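Local structure of putative glycosyl hydrolase (Bacteroides thetaiotaomicron VPI-5482, 3K11) at residues R183-F189 with K231-F236. The protein is of unknown function but probably acts as a glycosyl hydrolase of family 88. Residues are numbered along the deposited sequence; the frame is centred on the assembly and turned at random.
Sequences RLADGTF and KQFLQF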
loop_
_atom_site.group_PDB
_atom_site.type_symbol
_atom_site.label_atom_id
_atom_site.label_comp_id
_atom_site.label_asym_id
_atom_site.label_seq_id
_atom_site.Cartn_x
_atom_site.Cartn_y
_atom_site.Cartn_z
ATOM N N ARG A 183 -2.927 31.220 -19.222
ATOM C CA ARG A 183 -1.653 30.647 -18.794
ATOM C C ARG A 183 -1.221 31.290 -17.484
ATOM O O ARG A 183 -1.601 32.426 -17.180
ATOM C CB ARG A 183 -0.575 30.954 -19.808
ATOM C CG ARG A 183 -0.780 30.319 -21.197
ATOM C CD ARG A 183 0.021 31.059 -22.153
ATOM N NE ARG A 183 -0.001 30.635 -23.568
ATOM C CZ ARG A 183 1.009 30.023 -24.214
ATOM N NH1 ARG A 183 2.112 29.619 -23.571
ATOM N NH2 ARG A 183 0.915 29.801 -25.520
ATOM N N LEU A 184 -0.372 30.575 -16.753
ATOM C CA LEU A 184 0.330 31.134 -15.601
ATOM C C LEU A 184 1.288 32.212 -16.076
ATOM O O LEU A 184 1.493 32.369 -17.282
ATOM C CB LEU A 184 1.136 30.044 -14.868
ATOM C CG LEU A 184 0.427 28.856 -14.198
ATOM C CD1 LEU A 184 1.425 27.982 -13.423
ATOM C CD2 LEU A 184 -0.723 29.310 -13.305
ATOM N N ALA A 185 1.898 32.952 -15.149
ATOM C CA ALA A 185 2.835 34.025 -15.521
ATOM C C ALA A 185 3.984 33.500 -16.391
ATOM O O ALA A 185 4.428 34.174 -17.347
ATOM C CB ALA A 185 3.386 34.728 -14.269
ATOM N N ASP A 186 4.423 32.283 -16.095
ATOM C CA ASP A 186 5.509 31.665 -16.820
ATOM C C ASP A 186 5.092 31.004 -18.126
ATOM O O ASP A 186 5.917 30.379 -18.781
ATOM C CB ASP A 186 6.241 30.686 -15.942
ATOM C CG ASP A 186 5.478 29.415 -15.700
ATOM O OD1 ASP A 186 4.326 29.247 -16.147
ATOM O OD2 ASP A 186 6.066 28.569 -15.027
ATOM N N GLY A 187 3.829 31.142 -18.510
ATOM C CA GLY A 187 3.374 30.668 -19.823
ATOM C C GLY A 187 2.712 29.307 -19.775
ATOM O O GLY A 187 2.155 28.872 -20.764
ATOM N N THR A 188 2.804 28.594 -18.665
ATOM C CA THR A 188 2.205 27.251 -18.557
ATOM C C THR A 188 0.676 27.285 -18.745
ATOM O O THR A 188 -0.018 28.088 -18.132
ATOM C CB THR A 188 2.497 26.573 -17.198
ATOM O OG1 THR A 188 3.868 26.751 -16.811
ATOM C CG2 THR A 188 2.065 25.070 -17.225
ATOM N N PHE A 189 0.166 26.452 -19.644
ATOM C CA PHE A 189 -1.298 26.370 -19.833
ATOM C C PHE A 189 -1.955 26.102 -18.472
ATOM O O PHE A 189 -1.579 25.165 -17.803
ATOM C CB PHE A 189 -1.675 25.248 -20.793
ATOM C CG PHE A 189 -1.174 25.442 -22.213
ATOM C CD1 PHE A 189 -1.428 26.607 -22.898
ATOM C CD2 PHE A 189 -0.535 24.397 -22.883
ATOM C CE1 PHE A 189 -1.002 26.750 -24.232
ATOM C CE2 PHE A 189 -0.128 24.552 -24.207
ATOM C CZ PHE A 189 -0.351 25.711 -24.849
ATOM N N LYS A 231 8.950 23.432 -23.222
ATOM C CA LYS A 231 8.798 24.346 -22.099
ATOM C C LYS A 231 7.553 24.011 -21.307
ATOM O O LYS A 231 7.573 23.941 -20.087
ATOM C CB LYS A 231 8.687 25.774 -22.651
ATOM C CG LYS A 231 8.616 26.855 -21.569
ATOM C CD LYS A 231 8.399 28.262 -22.138
ATOM C CE LYS A 231 8.178 29.310 -20.960
ATOM N NZ LYS A 231 7.420 30.488 -21.405
ATOM N N GLN A 232 6.431 23.813 -21.997
ATOM C CA GLN A 232 5.217 23.360 -21.306
ATOM C C GLN A 232 5.468 22.072 -20.575
ATOM O O GLN A 232 5.142 21.918 -19.390
ATOM C CB GLN A 232 4.098 23.105 -22.329
ATOM C CG GLN A 232 3.559 24.379 -22.972
ATOM C CD GLN A 232 2.806 25.293 -22.036
ATOM O OE1 GLN A 232 2.223 24.850 -21.069
ATOM N NE2 GLN A 232 2.799 26.587 -22.363
ATOM N N PHE A 233 6.022 21.113 -21.284
ATOM C CA PHE A 233 6.214 19.795 -20.635
ATOM C C PHE A 233 6.961 19.946 -19.329
ATOM O O PHE A 233 6.558 19.417 -18.304
ATOM C CB PHE A 233 6.952 18.835 -21.558
ATOM C CG PHE A 233 6.997 17.415 -21.037
ATOM C CD1 PHE A 233 8.002 16.994 -20.147
ATOM C CD2 PHE A 233 6.061 16.490 -21.437
ATOM C CE1 PHE A 233 8.019 15.707 -19.654
ATOM C CE2 PHE A 233 6.083 15.146 -20.891
ATOM C CZ PHE A 233 7.037 14.787 -20.022
ATOM N N LEU A 234 8.074 20.669 -19.357
ATOM C CA LEU A 234 8.930 20.708 -18.185
ATOM C C LEU A 234 8.368 21.599 -17.085
ATOM O O LEU A 234 8.551 21.333 -15.882
ATOM C CB LEU A 234 10.314 21.178 -18.607
ATOM C CG LEU A 234 11.141 20.296 -19.557
ATOM C CD1 LEU A 234 12.412 21.046 -19.924
ATOM C CD2 LEU A 234 11.472 18.888 -18.942
ATOM N N GLN A 235 7.642 22.630 -17.467
ATOM C CA GLN A 235 7.008 23.534 -16.463
ATOM C C GLN A 235 5.865 22.836 -15.733
ATOM O O GLN A 235 5.638 23.079 -14.543
ATOM C CB GLN A 235 6.578 24.851 -17.143
ATOM C CG GLN A 235 7.780 25.759 -17.394
ATOM C CD GLN A 235 7.486 27.099 -18.026
ATOM O OE1 GLN A 235 8.434 27.862 -18.261
ATOM N NE2 GLN A 235 6.220 27.400 -18.328
ATOM N N PHE A 236 5.086 22.012 -16.459
ATOM C CA PHE A 236 4.103 21.130 -15.833
ATOM C C PHE A 236 4.827 20.110 -14.947
ATOM O O PHE A 236 4.505 19.927 -13.781
ATOM C CB PHE A 236 3.275 20.330 -16.862
ATOM C CG PHE A 236 2.047 21.035 -17.385
ATOM C CD1 PHE A 236 0.872 20.996 -16.689
ATOM C CD2 PHE A 236 2.042 21.660 -18.617
ATOM C CE1 PHE A 236 -0.281 21.614 -17.170
ATOM C CE2 PHE A 236 0.873 22.296 -19.093
ATOM C CZ PHE A 236 -0.269 22.269 -18.362
#
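Gln232, on helix 222-240, uses both ends of its amide to hold the backbone of the loop at Gly187 and Phe189. From CB its chain bends at CG (chi2 -68°), which lays the amide nearly flat over one face of the Phe189 ring: Gln232 CG lies 3.9 Å from Phe189 CE2, and Gln232 CD sits above the ring toward its rim. Gln232 OE1 then accepts an almost straight bond from Phe189 N (3.0 Å), in the carbonyl plane on a lone pair, while Gln232 NE2 donates to Gly187 O at 2.9 Å from above that carbonyl's plane. Arg183 NH1 gives Gly187 O a second donor; Glu228 forms a salt bridge with Arg183 NH1 and accepts a hydrogen bond from Gln232 NE2. Cutting Gln232 back to an alanine is likely to leave Phe189 N without its acceptor and to lose the amide's packing over the ring. Gln235 NE2 reaches Asp186 O (3.0 Å) and Thr188 OG1, its amide stacked on the Asp186 carboxylate; Lys231 NZ and Gln235 NE2 approach Asp186 O from opposite faces of its carbonyl plane. Thr188 CG2 rests on the Phe236 ring in a CH-pi contact. Helix side chains thus satisfy backbone carbonyls of the type I turn Leu184-Gly187, whose Asp186 accepts from Thr188 N in an Asx turn and bridges to Arg239.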